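Local structure of extracellular invertase (Aspergillus kawachii, 5XH8) at residues F477-S482 with T487-Q492; I498-S503 with S549-Y554. The protein hydrolyses beta-fructofuranosides, probably sucrose among them, and has high transfructosylation activity, probably yielding fructooligosaccharides such as 1-kestose. All coordinates share one frame; numbering follows the deposited sequence.

How the interactions relate
Both contacts are buried and lie in the C-terminal beta-sandwich domain of this GH32 enzyme, their centres about 8 Å apart. Interaction 1 works within one sheet: neighbouring antiparallel strands of a hairpin are joined by backbone hydrogen bonds, with side chains playing a smaller part. Interaction 2 runs between two sheets and has no hydrogen bond across it, just methyl groups meeting in the interior. The two are coupled because strands 487-492 and 497-501 are neighbours in the same sheet; Thr488 O lies 2.7 Å from Asp501 N, a probable hydrogen bond. Interaction 1 also has a partly exposed face, carrying Gln478 and Thr488, whereas all four residues that touch in interaction 2 are buried.

Interaction 1 of 2, residues F477-S482 with T487-Q492; sequences FQILSS and TTVYYQ
Backbone hydrogen bonds carry most of the contact between Phe477-Ile479 and Thr487-Val489, two antiparallel arms of a hairpin. Phe477 and Val489 form one hydrogen-bonded pair, with both N...O distances, Phe477 N to Val489 O and Val489 N to Phe477 O, at 2.9 Å. Ile479 and Thr487 form the next, with Ile479 N to Thr487 O at 2.7 Å and the return bond from Thr487 N to Ile479 O at 2.9 Å. Between them Gln478 and Thr488 make a non-hydrogen-bonded pair, where Gln478 CA sends a CH...O contact to Thr487 O at 3.3 Å. Beyond Ile479, Leu480 and Ser481 form a G1 beta bulge against Asn574.

Van der Waals contacts are lighter. Ile479 holds CG1 between its backbone N and carbonyl carbon (chi1 62°), which brings CG1 obliquely across Thr487 to within 3.9 Å of CB; its CD1 lies 4.4 Å from Val489 CG2. On the other face, the extended Gln478 passes Thr488 OG1 with its CG at 3.7 Å.

A water receives a hydrogen bond from Thr487 OG1, which also bonds to Thr505 OG1, and donates one to Leu480 O. All four direct hydrogen bonds are main-chain and fairly straight (N-H...O 154-170°), fixing the register; the water extends the link past Ile479.

Interaction 2 of 2, residues I498-S503 with S549-Y554; sequences IIVDRS and SVLEVY
Val500 projects from strand 497-501 toward Leu551 and Val553 of the strand 550-555, and its two methyls divide these partners between them. From CB the side chain forks at once. CG1, anti to the backbone N (chi1 -174°), runs out to meet Leu551 CD2 at 3.9 Å, so that the two side chains reach toward each other tip to tip. The other branch, CG2, lies beside the backbone N and approaches Val553 CG2 more loosely, at 4.4 Å. On its own sheet, the valine also packs against Thr487.

The strand axes approach no closer than 9.8 Å and their directions differ by 160°. That spacing is about twice the distance between hydrogen-bonded neighbours, and no hydrogen bond crosses the contact: the segments belong to the two facing sheets of the beta-sandwich that forms the C-terminal domain in GH32 enzymes. Their inward side chains fill the layer between the sheets, where Leu551 also touches Val489.

Two residues earlier on the same face, Ile498 crosses Val553 obliquely, its CG2 lying 4.1 Å from Val553 CG1. Past Val500 the chain leaves the strand through an Asx turn made by Asp501 and Ser503. On the reverse face of strand 550-555, the buried Glu552 turns to strand 366-385 and forms a salt bridge with Arg374, and it also hydrogen-bonds to His31.

Interaction 1 of 2, residues F477-S482 with T487-Q492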
loop_
_atom_site.group_PDB
_atom_site.type_symbol
_atom_site.label_atom_id
_atom_site.label_comp_id
_atom_site.label_asym_id
_atom_site.label_seq_id
_atom_site.Cartn_x
_atom_site.Cartn_y
_atom_site.Cartn_z
ATOM N N PHE A 477 -33.194 -13.973 41.046
ATOM C CA PHE A 477 -33.386 -12.779 41.849
ATOM C C PHE A 477 -34.010 -11.665 41.046
ATOM O O PHE A 477 -33.874 -11.596 39.831
ATOM C CB PHE A 477 -32.075 -12.290 42.443
ATOM C CG PHE A 477 -31.384 -13.298 43.305
ATOM C CD1 PHE A 477 -31.651 -13.367 44.670
ATOM C CD2 PHE A 477 -30.452 -14.179 42.756
ATOM C CE1 PHE A 477 -31.016 -14.306 45.463
ATOM C CE2 PHE A 477 -29.813 -15.116 43.549
ATOM C CZ PHE A 477 -30.098 -15.183 44.902
ATOM N N GLN A 478 -34.707 -10.797 41.764
ATOM C CA GLN A 478 -35.228 -9.571 41.232
ATOM C C GLN A 478 -34.364 -8.474 41.845
ATOM O O GLN A 478 -34.178 -8.445 43.056
ATOM C CB GLN A 478 -36.696 -9.410 41.617
ATOM C CG GLN A 478 -37.402 -8.343 40.826
ATOM C CD GLN A 478 -38.843 -8.141 41.267
ATOM O OE1 GLN A 478 -39.117 -7.506 42.283
ATOM N NE2 GLN A 478 -39.765 -8.657 40.485
ATOM N N ILE A 479 -33.811 -7.598 41.014
ATOM C CA ILE A 479 -32.889 -6.555 41.481
ATOM C C ILE A 479 -33.311 -5.206 40.955
ATOM O O ILE A 479 -34.152 -5.126 40.064
ATOM C CB ILE A 479 -31.422 -6.841 41.061
ATOM C CG1 ILE A 479 -31.276 -6.869 39.522
ATOM C CG2 ILE A 479 -30.952 -8.154 41.673
ATOM C CD1 ILE A 479 -29.836 -6.981 39.045
ATOM N N LEU A 480 -32.697 -4.156 41.495
ATOM C CA LEU A 480 -32.963 -2.790 41.058
ATOM C C LEU A 480 -34.492 -2.501 41.030
ATOM O O LEU A 480 -35.036 -2.002 40.037
ATOM C CB LEU A 480 -32.302 -2.534 39.687
ATOM C CG LEU A 480 -30.771 -2.690 39.634
ATOM C CD1 LEU A 480 -30.259 -2.774 38.187
ATOM C CD2 LEU A 480 -30.104 -1.558 40.399
ATOM N N SER A 481 -35.145 -2.856 42.136
ATOM C CA SER A 481 -36.616 -2.852 42.259
ATOM C C SER A 481 -37.139 -1.718 43.088
ATOM O O SER A 481 -36.555 -1.339 44.101
ATOM C CB SER A 481 -37.121 -4.129 42.924
ATOM O OG SER A 481 -36.991 -5.202 42.032
ATOM N N SER A 482 -38.268 -1.201 42.637
ATOM C CA SER A 482 -39.082 -0.253 43.385
ATOM C C SER A 482 -40.497 -0.422 42.824
ATOM O O SER A 482 -40.748 -1.359 42.046
ATOM C CB SER A 482 -38.550 1.166 43.190
ATOM O OG SER A 482 -38.641 1.566 41.832
ATOM N N THR A 487 -35.713 -5.492 37.659
ATOM C CA THR A 487 -35.001 -6.344 36.722
ATOM C C THR A 487 -34.935 -7.744 37.297
ATOM O O THR A 487 -34.624 -7.897 38.476
ATOM C CB THR A 487 -33.573 -5.803 36.514
ATOM O OG1 THR A 487 -33.655 -4.481 35.977
ATOM C CG2 THR A 487 -32.800 -6.706 35.580
ATOM N N THR A 488 -35.186 -8.757 36.473
ATOM C CA THR A 488 -35.177 -10.138 36.952
ATOM C C THR A 488 -34.149 -10.952 36.205
ATOM O O THR A 488 -34.101 -10.936 34.973
ATOM C CB THR A 488 -36.575 -10.779 36.848
ATOM O OG1 THR A 488 -37.510 -9.891 37.447
ATOM C CG2 THR A 488 -36.631 -12.065 37.611
ATOM N N VAL A 489 -33.307 -11.632 36.976
ATOM C CA VAL A 489 -32.244 -12.476 36.462
ATOM C C VAL A 489 -32.545 -13.871 36.976
ATOM O O VAL A 489 -32.584 -14.067 38.196
ATOM C CB VAL A 489 -30.852 -12.040 37.004
ATOM C CG1 VAL A 489 -29.770 -13.003 36.542
ATOM C CG2 VAL A 489 -30.532 -10.618 36.582
ATOM N N TYR A 490 -32.716 -14.841 36.086
ATOM C CA TYR A 490 -33.099 -16.182 36.538
ATOM C C TYR A 490 -32.553 -17.317 35.689
ATOM O O TYR A 490 -32.235 -17.118 34.526
ATOM C CB TYR A 490 -34.620 -16.264 36.627
ATOM C CG TYR A 490 -35.367 -16.067 35.322
ATOM C CD1 TYR A 490 -35.783 -14.799 34.912
ATOM C CD2 TYR A 490 -35.712 -17.149 34.531
ATOM C CE1 TYR A 490 -36.507 -14.621 33.749
ATOM C CE2 TYR A 490 -36.426 -16.976 33.354
ATOM C CZ TYR A 490 -36.819 -15.716 32.973
ATOM O OH TYR A 490 -37.519 -15.564 31.811
ATOM N N TYR A 491 -32.409 -18.494 36.303
ATOM C CA TYR A 491 -32.127 -19.728 35.572
ATOM C C TYR A 491 -33.430 -20.405 35.170
ATOM O O TYR A 491 -34.403 -20.404 35.916
ATOM C CB TYR A 491 -31.270 -20.689 36.388
ATOM C CG TYR A 491 -30.754 -21.835 35.550
ATOM C CD1 TYR A 491 -29.655 -21.659 34.700
ATOM C CD2 TYR A 491 -31.379 -23.087 35.567
ATOM C CE1 TYR A 491 -29.183 -22.696 33.902
ATOM C CE2 TYR A 491 -30.914 -24.136 34.775
ATOM C CZ TYR A 491 -29.814 -23.941 33.944
ATOM O OH TYR A 491 -29.352 -24.969 33.142
ATOM N N GLN A 492 -33.418 -20.994 33.989
ATOM C CA GLN A 492 -34.558 -21.611 33.359
ATOM C C GLN A 492 -34.093 -22.975 32.826
ATOM O O GLN A 492 -33.184 -23.034 31.978
ATOM C CB GLN A 492 -34.984 -20.688 32.228
ATOM C CG GLN A 492 -36.150 -21.123 31.390
ATOM C CD GLN A 492 -36.568 -20.034 30.427
ATOM O OE1 GLN A 492 -36.054 -19.935 29.318
ATOM N NE2 GLN A 492 -37.509 -19.210 30.846
HETATM O O HOH W 1 -34.673 -2.271 37.269
#

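Interaction 2 of 2, residues I498-S503 with S549-Y554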
loop_
_atom_site.group_PDB
_atom_site.type_symbol
_atom_site.label_atom_id
_atom_site.label_comp_id
_atom_site.label_asym_id
_atom_site.label_seq_id
_atom_site.Cartn_x
_atom_site.Cartn_y
_atom_site.Cartn_z
ATOM N N ILE A 498 -29.636 -18.848 31.460
ATOM C CA ILE A 498 -29.764 -17.679 32.324
ATOM C C ILE A 498 -30.392 -16.571 31.490
ATOM O O ILE A 498 -29.932 -16.289 30.373
ATOM C CB ILE A 498 -28.401 -17.183 32.847
ATOM C CG1 ILE A 498 -27.631 -18.300 33.581
ATOM C CG2 ILE A 498 -28.570 -15.923 33.706
ATOM C CD1 ILE A 498 -27.878 -18.398 35.063
ATOM N N ILE A 499 -31.412 -15.925 32.049
ATOM C CA ILE A 499 -32.178 -14.874 31.389
ATOM C C ILE A 499 -32.114 -13.584 32.217
ATOM O O ILE A 499 -32.179 -13.621 33.434
ATOM C CB ILE A 499 -33.672 -15.264 31.240
ATOM C CG1 ILE A 499 -33.823 -16.637 30.566
ATOM C CG2 ILE A 499 -34.462 -14.183 30.491
ATOM C CD1 ILE A 499 -33.275 -16.735 29.170
ATOM N N VAL A 500 -31.950 -12.451 31.544
ATOM C CA VAL A 500 -32.140 -11.155 32.166
ATOM C C VAL A 500 -33.397 -10.577 31.513
ATOM O O VAL A 500 -33.405 -10.243 30.317
ATOM C CB VAL A 500 -30.929 -10.211 31.990
ATOM C CG1 VAL A 500 -31.140 -8.936 32.792
ATOM C CG2 VAL A 500 -29.634 -10.886 32.435
ATOM N N ASP A 501 -34.471 -10.513 32.292
ATOM C CA ASP A 501 -35.708 -9.834 31.862
ATOM C C ASP A 501 -35.595 -8.331 32.159
ATOM O O ASP A 501 -35.514 -7.907 33.323
ATOM C CB ASP A 501 -36.899 -10.432 32.604
ATOM C CG ASP A 501 -38.236 -9.814 32.205
ATOM O OD1 ASP A 501 -38.324 -8.810 31.446
ATOM O OD2 ASP A 501 -39.230 -10.365 32.701
ATOM N N ARG A 502 -35.619 -7.535 31.094
ATOM C CA ARG A 502 -35.488 -6.084 31.188
ATOM C C ARG A 502 -36.769 -5.323 30.815
ATOM O O ARG A 502 -36.763 -4.077 30.733
ATOM C CB ARG A 502 -34.295 -5.616 30.316
ATOM C CG ARG A 502 -32.945 -6.083 30.845
ATOM C CD ARG A 502 -31.772 -5.420 30.131
ATOM N NE ARG A 502 -31.850 -5.655 28.689
ATOM C CZ ARG A 502 -31.231 -4.948 27.743
ATOM N NH1 ARG A 502 -30.410 -3.944 28.040
ATOM N NH2 ARG A 502 -31.426 -5.285 26.473
ATOM N N SER A 503 -37.876 -6.043 30.622
ATOM C CA SER A 503 -39.134 -5.393 30.255
ATOM C C SER A 503 -39.557 -4.277 31.228
ATOM O O SER A 503 -40.124 -3.301 30.794
ATOM C CB SER A 503 -40.261 -6.421 30.111
ATOM O OG SER A 503 -40.449 -7.124 31.326
ATOM N N SER A 549 -25.362 1.093 35.792
ATOM C CA SER A 549 -26.117 0.484 34.696
ATOM C C SER A 549 -25.434 -0.728 34.073
ATOM O O SER A 549 -26.016 -1.366 33.205
ATOM C CB SER A 549 -26.382 1.506 33.584
ATOM O OG SER A 549 -25.189 1.942 32.953
ATOM N N VAL A 550 -24.211 -1.053 34.478
ATOM C CA VAL A 550 -23.526 -2.203 33.909
ATOM C C VAL A 550 -23.815 -3.430 34.755
ATOM O O VAL A 550 -23.414 -3.477 35.896
ATOM C CB VAL A 550 -21.999 -1.975 33.840
ATOM C CG1 VAL A 550 -21.325 -3.176 33.192
ATOM C CG2 VAL A 550 -21.694 -0.707 33.080
ATOM N N LEU A 551 -24.495 -4.423 34.180
ATOM C CA LEU A 551 -24.723 -5.701 34.829
ATOM C C LEU A 551 -23.838 -6.778 34.202
ATOM O O LEU A 551 -23.887 -6.996 32.995
ATOM C CB LEU A 551 -26.206 -6.134 34.704
ATOM C CG LEU A 551 -26.533 -7.572 35.174
ATOM C CD1 LEU A 551 -26.223 -7.811 36.649
ATOM C CD2 LEU A 551 -27.989 -7.878 34.878
ATOM N N GLU A 552 -23.069 -7.461 35.035
ATOM C CA GLU A 552 -22.344 -8.655 34.639
ATOM C C GLU A 552 -22.809 -9.838 35.498
ATOM O O GLU A 552 -22.772 -9.788 36.732
ATOM C CB GLU A 552 -20.837 -8.442 34.761
ATOM C CG GLU A 552 -20.325 -7.320 33.844
ATOM C CD GLU A 552 -18.806 -7.213 33.773
ATOM O OE1 GLU A 552 -18.123 -8.258 33.788
ATOM O OE2 GLU A 552 -18.281 -6.081 33.656
ATOM N N VAL A 553 -23.244 -10.893 34.818
ATOM C CA VAL A 553 -23.703 -12.118 35.440
ATOM C C VAL A 553 -22.682 -13.225 35.160
ATOM O O VAL A 553 -22.464 -13.580 34.007
ATOM C CB VAL A 553 -25.071 -12.524 34.860
ATOM C CG1 VAL A 553 -25.576 -13.807 35.534
ATOM C CG2 VAL A 553 -26.070 -11.380 35.021
ATOM N N TYR A 554 -22.061 -13.737 36.220
ATOM C CA TYR A 554 -21.168 -14.874 36.169
ATOM C C TYR A 554 -21.796 -16.126 36.813
ATOM O O TYR A 554 -22.550 -16.020 37.814
ATOM C CB TYR A 554 -19.873 -14.554 36.899
ATOM C CG TYR A 554 -19.062 -13.397 36.315
ATOM C CD1 TYR A 554 -19.350 -12.070 36.640
ATOM C CD2 TYR A 554 -17.989 -13.640 35.456
ATOM C CE1 TYR A 554 -18.606 -11.014 36.107
ATOM C CE2 TYR A 554 -17.219 -12.596 34.930
ATOM C CZ TYR A 554 -17.534 -11.286 35.243
ATOM O OH TYR A 554 -16.757 -10.277 34.713
#